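Local coordinates for cytokinesis protein 2 (Saccharomyces cerevisiae, PDB 4WPE), which mediates the cytoskeletal rearrangements of cytokinesis, forming rings that coincide with the septins and later with the medial actin ring, and binds phospholipid and actin filaments, at residues A[86-91]-A[250-255]; A[94-99]-A[242-247]; A[131-136]-A[206-211]; A[138-143]-A[199-204]. All blocks are in the same frame, centred on the assembly; numbering follows the deposited sequence.

Contact 1. Residues A[86-91]-A[250-255]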
loop_
_atom_site.group_PDB
_atom_site.type_symbol
_atom_site.label_atom_id
_atom_site.label_comp_id
_atom_site.label_asym_id
_atom_site.label_seq_id
_atom_site.Cartn_x
_atom_site.Cartn_y
_atom_site.Cartn_z
ATOM N N LEU A 86 -11.653 -0.501 -12.278
ATOM C CA LEU A 86 -10.420 -0.240 -13.005
ATOM C C LEU A 86 -9.950 1.197 -12.817
ATOM O O LEU A 86 -8.766 1.442 -12.586
ATOM C CB LEU A 86 -10.608 -0.544 -14.490
ATOM C CG LEU A 86 -9.393 -0.337 -15.392
ATOM C CD1 LEU A 86 -8.202 -1.119 -14.866
ATOM C CD2 LEU A 86 -9.728 -0.759 -16.812
ATOM N N SER A 87 -10.878 2.145 -12.906
ATOM C CA SER A 87 -10.522 3.559 -12.806
ATOM C C SER A 87 -10.231 3.969 -11.362
ATOM O O SER A 87 -9.342 4.784 -11.106
ATOM C CB SER A 87 -11.634 4.436 -13.392
ATOM O OG SER A 87 -12.626 4.730 -12.426
ATOM N N VAL A 88 -10.983 3.406 -10.423
ATOM C CA VAL A 88 -10.761 3.665 -9.005
ATOM C C VAL A 88 -9.355 3.243 -8.591
ATOM O O VAL A 88 -8.649 3.985 -7.909
ATOM C CB VAL A 88 -11.797 2.927 -8.125
ATOM C CG1 VAL A 88 -11.273 2.735 -6.707
ATOM C CG2 VAL A 88 -13.123 3.673 -8.123
ATOM N N GLU A 89 -8.946 2.057 -9.028
ATOM C CA GLU A 89 -7.670 1.490 -8.609
ATOM C C GLU A 89 -6.468 2.191 -9.235
ATOM O O GLU A 89 -5.422 2.302 -8.601
ATOM C CB GLU A 89 -7.627 -0.007 -8.927
ATOM C CG GLU A 89 -8.548 -0.850 -8.055
ATOM C CD GLU A 89 -8.142 -0.841 -6.590
ATOM O OE1 GLU A 89 -7.217 -1.598 -6.224
ATOM O OE2 GLU A 89 -8.743 -0.076 -5.806
ATOM N N LYS A 90 -6.601 2.667 -10.470
ATOM C CA LYS A 90 -5.491 3.385 -11.090
ATOM C C LYS A 90 -5.381 4.789 -10.498
ATOM O O LYS A 90 -4.325 5.418 -10.567
ATOM C CB LYS A 90 -5.643 3.451 -12.613
ATOM C CG LYS A 90 -6.961 4.003 -13.099
ATOM C CD LYS A 90 -6.934 4.251 -14.599
ATOM C CE LYS A 90 -6.608 2.982 -15.370
ATOM N NZ LYS A 90 -6.507 3.236 -16.835
ATOM N N ALA A 91 -6.471 5.273 -9.908
ATOM C CA ALA A 91 -6.453 6.544 -9.193
ATOM C C ALA A 91 -5.661 6.417 -7.893
ATOM O O ALA A 91 -4.896 7.315 -7.533
ATOM C CB ALA A 91 -7.868 7.021 -8.908
ATOM N N THR A 250 -13.152 8.276 -1.038
ATOM C CA THR A 250 -14.069 8.851 -2.016
ATOM C C THR A 250 -14.254 7.929 -3.216
ATOM O O THR A 250 -15.338 7.852 -3.794
ATOM C CB THR A 250 -13.568 10.226 -2.503
ATOM O OG1 THR A 250 -13.294 11.063 -1.373
ATOM C CG2 THR A 250 -14.608 10.903 -3.380
ATOM N N LYS A 251 -13.190 7.223 -3.582
ATOM C CA LYS A 251 -13.235 6.323 -4.727
ATOM C C LYS A 251 -14.019 5.053 -4.414
ATOM O O LYS A 251 -14.699 4.511 -5.284
ATOM C CB LYS A 251 -11.819 5.975 -5.185
ATOM C CG LYS A 251 -11.043 7.172 -5.705
ATOM C CD LYS A 251 -11.897 7.997 -6.654
ATOM C CE LYS A 251 -11.076 9.050 -7.372
ATOM N NZ LYS A 251 -11.941 9.929 -8.207
HETATM N N MSE A 252 -13.928 4.581 -3.175
HETATM C CA MSE A 252 -14.709 3.421 -2.754
HETATM C C MSE A 252 -16.162 3.817 -2.521
HETATM O O MSE A 252 -17.056 2.971 -2.549
HETATM C CB MSE A 252 -14.121 2.788 -1.492
HETATM C CG MSE A 252 -12.721 2.232 -1.673
HETATM SE SE MSE A 252 -12.679 0.720 -2.900
HETATM C CE MSE A 252 -10.749 0.442 -3.000
ATOM N N ASP A 253 -16.395 5.106 -2.285
ATOM C CA ASP A 253 -17.757 5.621 -2.234
ATOM C C ASP A 253 -18.375 5.512 -3.620
ATOM O O ASP A 253 -19.513 5.070 -3.764
ATOM C CB ASP A 253 -17.792 7.071 -1.745
ATOM C CG ASP A 253 -17.771 7.181 -0.230
ATOM O OD1 ASP A 253 -18.271 6.256 0.447
ATOM O OD2 ASP A 253 -17.260 8.198 0.283
HETATM N N MSE A 254 -17.613 5.911 -4.636
HETATM C CA MSE A 254 -18.045 5.800 -6.027
HETATM C C MSE A 254 -18.462 4.374 -6.362
HETATM O O MSE A 254 -19.543 4.142 -6.906
HETATM C CB MSE A 254 -16.931 6.234 -6.984
HETATM C CG MSE A 254 -16.658 7.723 -7.037
HETATM SE SE MSE A 254 -16.025 8.243 -8.808
HETATM C CE MSE A 254 -14.536 7.000 -8.981
ATOM N N LEU A 255 -17.589 3.426 -6.031
ATOM C CA LEU A 255 -17.818 2.022 -6.340
ATOM C C LEU A 255 -19.058 1.501 -5.628
ATOM O O LEU A 255 -19.878 0.804 -6.222
ATOM C CB LEU A 255 -16.599 1.182 -5.957
ATOM C CG LEU A 255 -16.693 -0.300 -6.315
ATOM C CD1 LEU A 255 -17.021 -0.464 -7.789
ATOM C CD2 LEU A 255 -15.403 -1.024 -5.970
#
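V88 packs against K251 and two selenomethionines, M252 and M254, and carries most of the apolar part of this contact. Its CG1 lies 3.6 Å from K251 CB, the two side chains passing alongside one another, heading opposite ways. The other branch, anti to the carbonyl carbon because chi1 is 158°, puts CG2 3.4 Å from the backbone O of K251 and 3.7 Å from M254 CE. A91 adds a second apolar touch, its CB meeting CE of K251 at 4.1 Å, where the bent lysine chain passes. Were an alanine in place of V88, both branches would go, and K251 CB and the M254 methyl would probably be left without their main partner here. E89 brings a carboxylate oxygen into the contact: its OE2 meets the methyl CE of M252 at 3.5 Å. Its charge is answered elsewhere: OE1 forms salt bridges with R92 and with R47 of the second subunit. No hydrogen bond joins helix 86-91 to helix 250-255, whose axes run 9.8 Å apart and nearly antiparallel. Within the F-BAR domain, the contact between the two long helices is therefore held mainly by van der Waals packing, and the buried carboxylate, probably kept ionised by R92 of its own helix and R47 of the second subunit, lends this otherwise apolar packing a charged link to the dimer interface.

Contact 2. Residues A[94-99]-A[242-247]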
loop_
_atom_site.group_PDB
_atom_site.type_symbol
_atom_site.label_atom_id
_atom_site.label_comp_id
_atom_site.label_asym_id
_atom_site.label_seq_id
_atom_site.Cartn_x
_atom_site.Cartn_y
_atom_site.Cartn_z
ATOM N N GLN A 94 -1.904 6.211 -8.817
ATOM C CA GLN A 94 -1.362 7.545 -9.048
ATOM C C GLN A 94 -1.209 8.314 -7.736
ATOM O O GLN A 94 -0.278 9.104 -7.572
ATOM C CB GLN A 94 -2.253 8.328 -10.015
ATOM N N SER A 95 -2.120 8.071 -6.800
ATOM C CA SER A 95 -2.120 8.786 -5.531
ATOM C C SER A 95 -0.972 8.331 -4.637
ATOM O O SER A 95 -0.333 9.143 -3.966
ATOM C CB SER A 95 -3.454 8.595 -4.811
ATOM O OG SER A 95 -3.460 9.284 -3.575
ATOM N N HIS A 96 -0.718 7.027 -4.626
ATOM C CA HIS A 96 0.404 6.485 -3.870
ATOM C C HIS A 96 1.721 6.868 -4.532
ATOM O O HIS A 96 2.722 7.098 -3.853
ATOM C CB HIS A 96 0.298 4.966 -3.745
ATOM C CG HIS A 96 -0.718 4.509 -2.743
ATOM N ND1 HIS A 96 -0.372 3.900 -1.560
ATOM C CD2 HIS A 96 -2.072 4.570 -2.757
ATOM C CE1 HIS A 96 -1.470 3.603 -0.881
ATOM N NE2 HIS A 96 -2.511 4.000 -1.585
ATOM N N SER A 97 1.713 6.935 -5.859
ATOM C CA SER A 97 2.908 7.311 -6.605
ATOM C C SER A 97 3.284 8.754 -6.319
ATOM O O SER A 97 4.456 9.071 -6.117
ATOM C CB SER A 97 2.700 7.111 -8.105
ATOM O OG SER A 97 3.872 7.462 -8.817
ATOM N N LYS A 98 2.283 9.628 -6.299
ATOM C CA LYS A 98 2.505 11.033 -5.986
ATOM C C LYS A 98 2.959 11.187 -4.538
ATOM O O LYS A 98 3.828 12.003 -4.231
ATOM C CB LYS A 98 1.235 11.848 -6.243
ATOM C CG LYS A 98 1.284 13.263 -5.700
ATOM C CD LYS A 98 -0.085 13.926 -5.744
ATOM C CE LYS A 98 -0.048 15.290 -5.066
ATOM N NZ LYS A 98 -1.349 16.006 -5.191
ATOM N N GLN A 99 2.374 10.385 -3.652
ATOM C CA GLN A 99 2.755 10.379 -2.245
ATOM C C GLN A 99 4.206 9.943 -2.081
ATOM O O GLN A 99 4.942 10.490 -1.258
ATOM C CB GLN A 99 1.835 9.456 -1.446
ATOM C CG GLN A 99 1.891 9.660 0.061
ATOM C CD GLN A 99 1.359 8.462 0.828
ATOM O OE1 GLN A 99 2.066 7.473 1.029
ATOM N NE2 GLN A 99 0.101 8.537 1.243
HETATM N N MSE A 242 -2.615 11.650 4.593
HETATM C CA MSE A 242 -4.031 11.927 4.815
HETATM C C MSE A 242 -4.776 12.166 3.508
HETATM O O MSE A 242 -5.908 11.717 3.339
HETATM C CB MSE A 242 -4.202 13.144 5.728
HETATM C CG MSE A 242 -5.647 13.498 6.012
HETATM SE SE MSE A 242 -6.549 12.100 7.021
HETATM C CE MSE A 242 -5.996 12.632 8.813
ATOM N N GLU A 243 -4.137 12.881 2.590
ATOM C CA GLU A 243 -4.761 13.215 1.318
ATOM C C GLU A 243 -5.066 11.956 0.522
ATOM O O GLU A 243 -6.089 11.878 -0.158
ATOM C CB GLU A 243 -3.867 14.157 0.511
ATOM C CG GLU A 243 -3.974 15.614 0.935
ATOM C CD GLU A 243 -2.923 16.491 0.284
ATOM O OE1 GLU A 243 -1.858 15.961 -0.097
ATOM O OE2 GLU A 243 -3.162 17.711 0.153
ATOM N N THR A 244 -4.186 10.966 0.624
ATOM C CA THR A 244 -4.400 9.695 -0.055
ATOM C C THR A 244 -5.590 8.940 0.526
ATOM O O THR A 244 -6.479 8.510 -0.205
ATOM C CB THR A 244 -3.161 8.796 0.028
ATOM O OG1 THR A 244 -2.038 9.479 -0.540
ATOM C CG2 THR A 244 -3.400 7.495 -0.729
ATOM N N TYR A 245 -5.597 8.787 1.846
ATOM C CA TYR A 245 -6.634 8.025 2.534
ATOM C C TYR A 245 -8.015 8.642 2.323
ATOM O O TYR A 245 -9.010 7.930 2.195
ATOM C CB TYR A 245 -6.318 7.931 4.029
ATOM C CG TYR A 245 -4.924 7.416 4.334
ATOM C CD1 TYR A 245 -4.325 6.454 3.530
ATOM C CD2 TYR A 245 -4.203 7.900 5.423
ATOM C CE1 TYR A 245 -3.049 5.983 3.803
ATOM C CE2 TYR A 245 -2.927 7.436 5.703
ATOM C CZ TYR A 245 -2.356 6.477 4.889
ATOM O OH TYR A 245 -1.090 6.012 5.159
ATOM N N ILE A 246 -8.071 9.969 2.282
ATOM C CA ILE A 246 -9.329 10.669 2.059
ATOM C C ILE A 246 -9.778 10.476 0.612
ATOM O O ILE A 246 -10.970 10.333 0.333
ATOM C CB ILE A 246 -9.205 12.169 2.401
ATOM C CG1 ILE A 246 -9.477 12.385 3.890
ATOM C CG2 ILE A 246 -10.188 12.998 1.603
ATOM C CD1 ILE A 246 -8.946 13.689 4.426
ATOM N N LEU A 247 -8.816 10.444 -0.304
ATOM C CA LEU A 247 -9.110 10.173 -1.708
ATOM C C LEU A 247 -9.599 8.743 -1.902
ATOM O O LEU A 247 -10.598 8.508 -2.585
ATOM C CB LEU A 247 -7.876 10.427 -2.579
ATOM C CG LEU A 247 -7.933 9.907 -4.019
ATOM C CD1 LEU A 247 -7.379 10.945 -4.979
ATOM C CD2 LEU A 247 -7.166 8.595 -4.162
HETATM O O HOH W 1 0.326 5.180 2.806
#
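In the antiparallel pairing of the two long F-BAR helices, T244 of helix 242-247 is set against S95, H96 and Q99 of helix 94-99. Its OG1 draws two polar neighbours. Q99 NE2 donates to T244 OG1 at 2.9 Å, but the bond is weak, bent to 124° at the hydrogen. S95 OG lies 3.4 Å from the same T244 OG1, again a weak hydrogen bond, in which either hydroxyl could be the donor. With chi1 of T244 at -58°, OG1 sits beside its own backbone N while CG2 is anti to it and reaches obliquely to the H96 ring, 3.7 Å from NE2. On the outer side, L247 CD2 rests on S95 CB at 3.8 Å. Segments 94-99 and 242-247 run 9.8 Å apart at 176°, part of the long helical bundle of the F-BAR dimer, and the helix 37-71 supplies its third layer here. Side chains from that layer fix the polar ends: H96 ND1 is hydrogen-bonded to E51, and Q99 OE1 to R47. H96 NE2 in turn bonds E248, so a ring held between two carboxylates is probably protonated on both nitrogens. A water also sits between the helices, hydrogen-bonded to Y245 OH at 2.9 Å and donating only weakly to Q99 OE1, while the Y245 side chain also packs on R92 of the second subunit.

Contact 3. Residues A[131-136]-A[206-211]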
loop_
_atom_site.group_PDB
_atom_site.type_symbol
_atom_site.label_atom_id
_atom_site.label_comp_id
_atom_site.label_asym_id
_atom_site.label_seq_id
_atom_site.Cartn_x
_atom_site.Cartn_y
_atom_site.Cartn_z
ATOM N N ARG A 131 37.882 24.847 23.005
ATOM C CA ARG A 131 38.984 25.801 22.976
ATOM C C ARG A 131 38.894 26.806 24.127
ATOM O O ARG A 131 39.909 27.135 24.748
ATOM C CB ARG A 131 39.017 26.536 21.633
ATOM N N LEU A 132 37.686 27.281 24.423
ATOM C CA LEU A 132 37.513 28.300 25.460
ATOM C C LEU A 132 37.748 27.766 26.880
ATOM O O LEU A 132 38.498 28.360 27.636
ATOM C CB LEU A 132 36.122 28.949 25.358
ATOM C CG LEU A 132 35.863 29.911 24.190
ATOM C CD1 LEU A 132 34.497 30.566 24.317
ATOM C CD2 LEU A 132 36.945 30.965 24.101
ATOM N N ARG A 133 37.130 26.649 27.243
ATOM C CA ARG A 133 37.279 26.127 28.600
ATOM C C ARG A 133 38.668 25.506 28.835
ATOM O O ARG A 133 39.070 25.309 29.997
ATOM C CB ARG A 133 36.198 25.097 28.940
ATOM C CG ARG A 133 35.490 24.451 27.763
ATOM C CD ARG A 133 34.561 23.308 28.213
ATOM N NE ARG A 133 35.239 22.300 29.030
ATOM C CZ ARG A 133 34.630 21.286 29.637
ATOM N NH1 ARG A 133 33.316 21.145 29.536
ATOM N NH2 ARG A 133 35.332 20.415 30.351
HETATM N N MSE A 134 39.406 25.215 27.763
HETATM C CA MSE A 134 40.798 24.827 27.915
HETATM C C MSE A 134 41.626 26.039 28.333
HETATM O O MSE A 134 42.616 25.905 29.059
HETATM C CB MSE A 134 41.321 24.226 26.622
HETATM C CG MSE A 134 40.946 22.767 26.410
HETATM SE SE MSE A 134 41.383 21.646 27.946
HETATM C CE MSE A 134 39.592 21.430 28.681
ATOM N N ASP A 135 41.207 27.220 27.881
ATOM C CA ASP A 135 41.904 28.451 28.230
ATOM C C ASP A 135 41.818 28.711 29.734
ATOM O O ASP A 135 42.742 29.267 30.320
ATOM C CB ASP A 135 41.334 29.635 27.448
ATOM C CG ASP A 135 42.172 30.892 27.596
ATOM O OD1 ASP A 135 43.164 31.036 26.849
ATOM O OD2 ASP A 135 41.842 31.737 28.458
ATOM N N LYS A 136 40.714 28.305 30.354
ATOM C CA LYS A 136 40.580 28.412 31.803
ATOM C C LYS A 136 41.450 27.374 32.494
ATOM O O LYS A 136 42.035 27.635 33.545
ATOM C CB LYS A 136 39.127 28.232 32.246
ATOM C CG LYS A 136 38.168 29.298 31.756
ATOM C CD LYS A 136 36.946 29.391 32.662
ATOM C CE LYS A 136 36.279 28.038 32.849
ATOM N NZ LYS A 136 35.171 28.102 33.844
ATOM N N LYS A 206 35.953 35.501 33.344
ATOM C CA LYS A 206 34.920 36.478 33.024
ATOM C C LYS A 206 34.501 36.378 31.562
ATOM O O LYS A 206 33.336 36.591 31.225
ATOM C CB LYS A 206 35.410 37.895 33.339
ATOM N N PHE A 207 35.457 36.049 30.700
ATOM C CA PHE A 207 35.194 35.914 29.274
ATOM C C PHE A 207 34.347 34.681 28.986
ATOM O O PHE A 207 33.492 34.699 28.097
ATOM C CB PHE A 207 36.502 35.845 28.488
ATOM C CG PHE A 207 36.313 35.822 26.995
ATOM C CD1 PHE A 207 35.827 36.937 26.328
ATOM C CD2 PHE A 207 36.629 34.692 26.258
ATOM C CE1 PHE A 207 35.652 36.922 24.953
ATOM C CE2 PHE A 207 36.458 34.672 24.884
ATOM C CZ PHE A 207 35.970 35.787 24.231
ATOM N N TRP A 208 34.588 33.610 29.737
ATOM C CA TRP A 208 33.820 32.380 29.576
ATOM C C TRP A 208 32.358 32.600 29.928
ATOM O O TRP A 208 31.462 32.146 29.216
ATOM C CB TRP A 208 34.394 31.259 30.438
ATOM C CG TRP A 208 33.434 30.124 30.626
ATOM C CD1 TRP A 208 32.706 29.846 31.744
ATOM C CD2 TRP A 208 33.091 29.122 29.664
ATOM N NE1 TRP A 208 31.935 28.730 31.542
ATOM C CE2 TRP A 208 32.151 28.266 30.270
ATOM C CE3 TRP A 208 33.487 28.862 28.348
ATOM C CZ2 TRP A 208 31.602 27.170 29.610
ATOM C CZ3 TRP A 208 32.939 27.773 27.692
ATOM C CH2 TRP A 208 32.008 26.941 28.325
ATOM N N ILE A 209 32.128 33.297 31.034
ATOM C CA ILE A 209 30.780 33.640 31.465
ATOM C C ILE A 209 30.086 34.472 30.393
ATOM O O ILE A 209 28.929 34.225 30.050
ATOM C CB ILE A 209 30.802 34.405 32.801
ATOM C CG1 ILE A 209 31.169 33.448 33.940
ATOM C CG2 ILE A 209 29.461 35.057 33.074
ATOM C CD1 ILE A 209 31.247 34.104 35.297
ATOM N N HIS A 210 30.811 35.446 29.856
ATOM C CA HIS A 210 30.314 36.275 28.767
ATOM C C HIS A 210 29.977 35.421 27.544
ATOM O O HIS A 210 28.919 35.584 26.935
ATOM C CB HIS A 210 31.344 37.350 28.411
ATOM C CG HIS A 210 31.013 38.127 27.174
ATOM N ND1 HIS A 210 30.223 39.255 27.192
ATOM C CD2 HIS A 210 31.379 37.944 25.883
ATOM C CE1 HIS A 210 30.108 39.729 25.964
ATOM N NE2 HIS A 210 30.800 38.952 25.151
ATOM N N GLU A 211 30.872 34.499 27.201
ATOM C CA GLU A 211 30.686 33.658 26.022
ATOM C C GLU A 211 29.610 32.599 26.220
ATOM O O GLU A 211 28.745 32.427 25.362
ATOM C CB GLU A 211 32.002 32.983 25.631
ATOM C CG GLU A 211 33.014 33.907 24.965
ATOM C CD GLU A 211 32.575 34.384 23.590
ATOM O OE1 GLU A 211 33.092 33.854 22.582
ATOM O OE2 GLU A 211 31.725 35.298 23.512
#
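W208 meets three side chains of helix 131-136, with K136 over one face of the indole and L132 at its edge. The charged contact is a cation-pi interaction: K136 NZ stands 4.1 Å from the centroid of the five-membered ring, 31° off its normal, and so is displaced from the centre. The lysine chain, bent at chi3 (-53°), lays its methylenes on the way there, with CD 3.9 Å from W208 CB. The same ammonium has a long, weak ion pair with D20. Apolar packing surrounds this. L132 CB approaches the six-membered side of the indole near its plane, 4.0 Å from CE3, and CG of R133 comes obliquely to CZ3 at 4.2 Å; the R133 guanidinium leads away, its plane almost perpendicular to the indole. The two methyls of L132 divide between different partners. CD2 touches the edge of the F207 ring at CE2, 3.8 Å away, while CD1 lies 3.7 Å from E211 CG, an atom that also lies over one face of the F207 ring, toward its rim. No hydrogen bond crosses between the segments. Outside them, the W208 ring meets that of W212 with the planes nearly parallel, and V23 of helix 21-35 packs on both W208 and R133. Segments 131-136 and 206-211 run at 156° to each other, axes 10.0 Å apart. This is antiparallel packing in the F-BAR helical bundle, where a tryptophan of one long helix packs with its edge and one face against leucine and lysine side chains of the other.

Contact 4. Residues A[138-143]-A[199-204]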
loop_
_atom_site.group_PDB
_atom_site.type_symbol
_atom_site.label_atom_id
_atom_site.label_comp_id
_atom_site.label_asym_id
_atom_site.label_seq_id
_atom_site.Cartn_x
_atom_site.Cartn_y
_atom_site.Cartn_z
ATOM N N ASN A 138 44.323 25.707 31.273
ATOM C CA ASN A 138 45.742 26.005 31.111
ATOM C C ASN A 138 46.193 27.166 31.991
ATOM O O ASN A 138 47.274 27.129 32.580
ATOM C CB ASN A 138 46.061 26.315 29.646
ATOM C CG ASN A 138 45.743 25.156 28.725
ATOM O OD1 ASN A 138 45.090 25.327 27.693
ATOM N ND2 ASN A 138 46.198 23.964 29.096
ATOM N N LYS A 139 45.356 28.192 32.079
ATOM C CA LYS A 139 45.673 29.360 32.882
ATOM C C LYS A 139 45.608 29.042 34.372
ATOM O O LYS A 139 46.395 29.572 35.159
ATOM C CB LYS A 139 44.733 30.515 32.536
ATOM C CG LYS A 139 45.308 31.443 31.484
ATOM C CD LYS A 139 44.223 32.130 30.683
ATOM C CE LYS A 139 44.821 32.891 29.512
ATOM N NZ LYS A 139 43.767 33.498 28.651
ATOM N N LYS A 140 44.679 28.175 34.760
ATOM C CA LYS A 140 44.576 27.760 36.153
ATOM C C LYS A 140 45.772 26.898 36.539
ATOM O O LYS A 140 46.329 27.046 37.627
ATOM C CB LYS A 140 43.276 26.999 36.404
ATOM C CG LYS A 140 43.079 26.596 37.856
ATOM C CD LYS A 140 41.785 25.829 38.049
ATOM C CE LYS A 140 41.587 25.451 39.508
ATOM N NZ LYS A 140 40.243 24.857 39.752
ATOM N N LYS A 141 46.163 26.000 35.642
ATOM C CA LYS A 141 47.326 25.152 35.871
ATOM C C LYS A 141 48.584 26.003 35.956
ATOM O O LYS A 141 49.477 25.730 36.756
ATOM C CB LYS A 141 47.466 24.106 34.763
ATOM N N GLY A 142 48.639 27.044 35.132
ATOM C CA GLY A 142 49.768 27.956 35.114
ATOM C C GLY A 142 49.963 28.689 36.429
ATOM O O GLY A 142 51.091 28.918 36.855
ATOM N N CYS A 143 48.856 29.057 37.069
ATOM C CA CYS A 143 48.894 29.740 38.357
ATOM C C CYS A 143 49.462 28.835 39.439
ATOM O O CYS A 143 50.357 29.227 40.188
ATOM C CB CYS A 143 47.493 30.204 38.763
ATOM S SG CYS A 143 46.936 31.707 37.950
ATOM N N GLN A 199 45.522 37.506 37.286
ATOM C CA GLN A 199 44.539 38.403 36.688
ATOM C C GLN A 199 44.139 37.953 35.280
ATOM O O GLN A 199 43.006 38.169 34.853
ATOM C CB GLN A 199 45.066 39.842 36.678
ATOM C CG GLN A 199 44.102 40.835 37.323
ATOM C CD GLN A 199 44.058 40.716 38.837
ATOM O OE1 GLN A 199 45.086 40.527 39.483
ATOM N NE2 GLN A 199 42.859 40.814 39.408
ATOM N N GLU A 200 45.063 37.312 34.570
ATOM C CA GLU A 200 44.751 36.738 33.261
ATOM C C GLU A 200 43.696 35.648 33.392
ATOM O O GLU A 200 42.838 35.484 32.526
ATOM C CB GLU A 200 46.006 36.166 32.601
ATOM C CG GLU A 200 46.894 37.203 31.951
ATOM C CD GLU A 200 48.044 36.578 31.189
ATOM O OE1 GLU A 200 48.055 35.336 31.038
ATOM O OE2 GLU A 200 48.941 37.326 30.746
ATOM N N TYR A 201 43.778 34.907 34.490
ATOM C CA TYR A 201 42.861 33.812 34.772
ATOM C C TYR A 201 41.464 34.317 35.128
ATOM O O TYR A 201 40.467 33.793 34.635
ATOM C CB TYR A 201 43.428 32.950 35.899
ATOM C CG TYR A 201 42.508 31.861 36.384
ATOM C CD1 TYR A 201 42.134 30.816 35.550
ATOM C CD2 TYR A 201 42.032 31.864 37.687
ATOM C CE1 TYR A 201 41.299 29.818 35.994
ATOM C CE2 TYR A 201 41.199 30.868 38.142
ATOM C CZ TYR A 201 40.836 29.847 37.293
ATOM O OH TYR A 201 40.003 28.853 37.749
ATOM N N LYS A 202 41.394 35.337 35.978
ATOM C CA LYS A 202 40.113 35.940 36.341
ATOM C C LYS A 202 39.463 36.615 35.136
ATOM O O LYS A 202 38.239 36.660 35.032
ATOM C CB LYS A 202 40.292 36.945 37.485
ATOM C CG LYS A 202 41.340 36.514 38.497
ATOM C CD LYS A 202 41.232 37.236 39.831
ATOM C CE LYS A 202 42.058 36.515 40.894
ATOM N NZ LYS A 202 42.533 37.419 41.978
ATOM N N ALA A 203 40.283 37.134 34.226
ATOM C CA ALA A 203 39.774 37.692 32.978
ATOM C C ALA A 203 39.187 36.582 32.113
ATOM O O ALA A 203 38.116 36.734 31.526
ATOM C CB ALA A 203 40.872 38.421 32.230
ATOM N N SER A 204 39.900 35.462 32.048
ATOM C CA SER A 204 39.464 34.313 31.266
ATOM C C SER A 204 38.200 33.693 31.852
ATOM O O SER A 204 37.367 33.155 31.122
ATOM C CB SER A 204 40.577 33.267 31.190
ATOM O OG SER A 204 40.241 32.231 30.286
HETATM O O HOH W 2 42.661 35.934 29.944
#
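Y201 lies against K139, K140 and C143 of helix 138-143. Because its CG is anti to the backbone N (chi1 174°), the ring is laid along K140, with both chains running in one direction. K140 CB is 3.5 Å from CE1 in an oblique approach, and farther along CD comes equally near to the tyrosine OH. K139 CB meets the ring at its edge, 4.0 Å from CD1. C143 makes a sulfur-aromatic contact, SG standing 5.5 Å from the ring centroid and well off its normal, and is closer to Y201 CB at 4.2 Å. With an alanine in place of Y201, the ring and its hydroxyl would be gone, and the K140 methylenes would probably lose the surface they lie along, opening a gap between the helices. The extended K139 chain continues past Y201 to S204, with CD 3.9 Å from its CB. A water takes a hydrogen bond from K139 NZ at 3.0 Å and gives one to the E200 backbone O, bridging the two helices. Farther out, D135 positions both polar ends: OD2 forms a salt bridge with K139 NZ and a hydrogen bond with S204 OG. The segment axes are 9.2 Å apart at 156°, and the surface contact falls largely in a predicted coiled coil, consistent with a long antiparallel helical hairpin in one arm of the F-BAR domain.

In the fold
All four contacts join the same two antiparallel helices, 76-162 and 170-259, as rungs at successive places along the F-BAR domain. They form two neighbouring pairs on opposite sides of the chain's centre. Contacts 1 and 2 have centres 12 Å apart and touch through A91 O and L247 CD2; both also reach the second subunit, and R47 and R92 serve both, with chains exchanged: at contact 1 R47 comes from the second subunit, at contact 2 R92 does. Contacts 3 and 4, centres 10 Å apart, are linked by the probable D135-S204 hydrogen bond and by packing of K136 O on Y201 CE1. Between the pairs, contacts 2 and 3 are centred 54 Å apart, about 42 Å between nearest atoms.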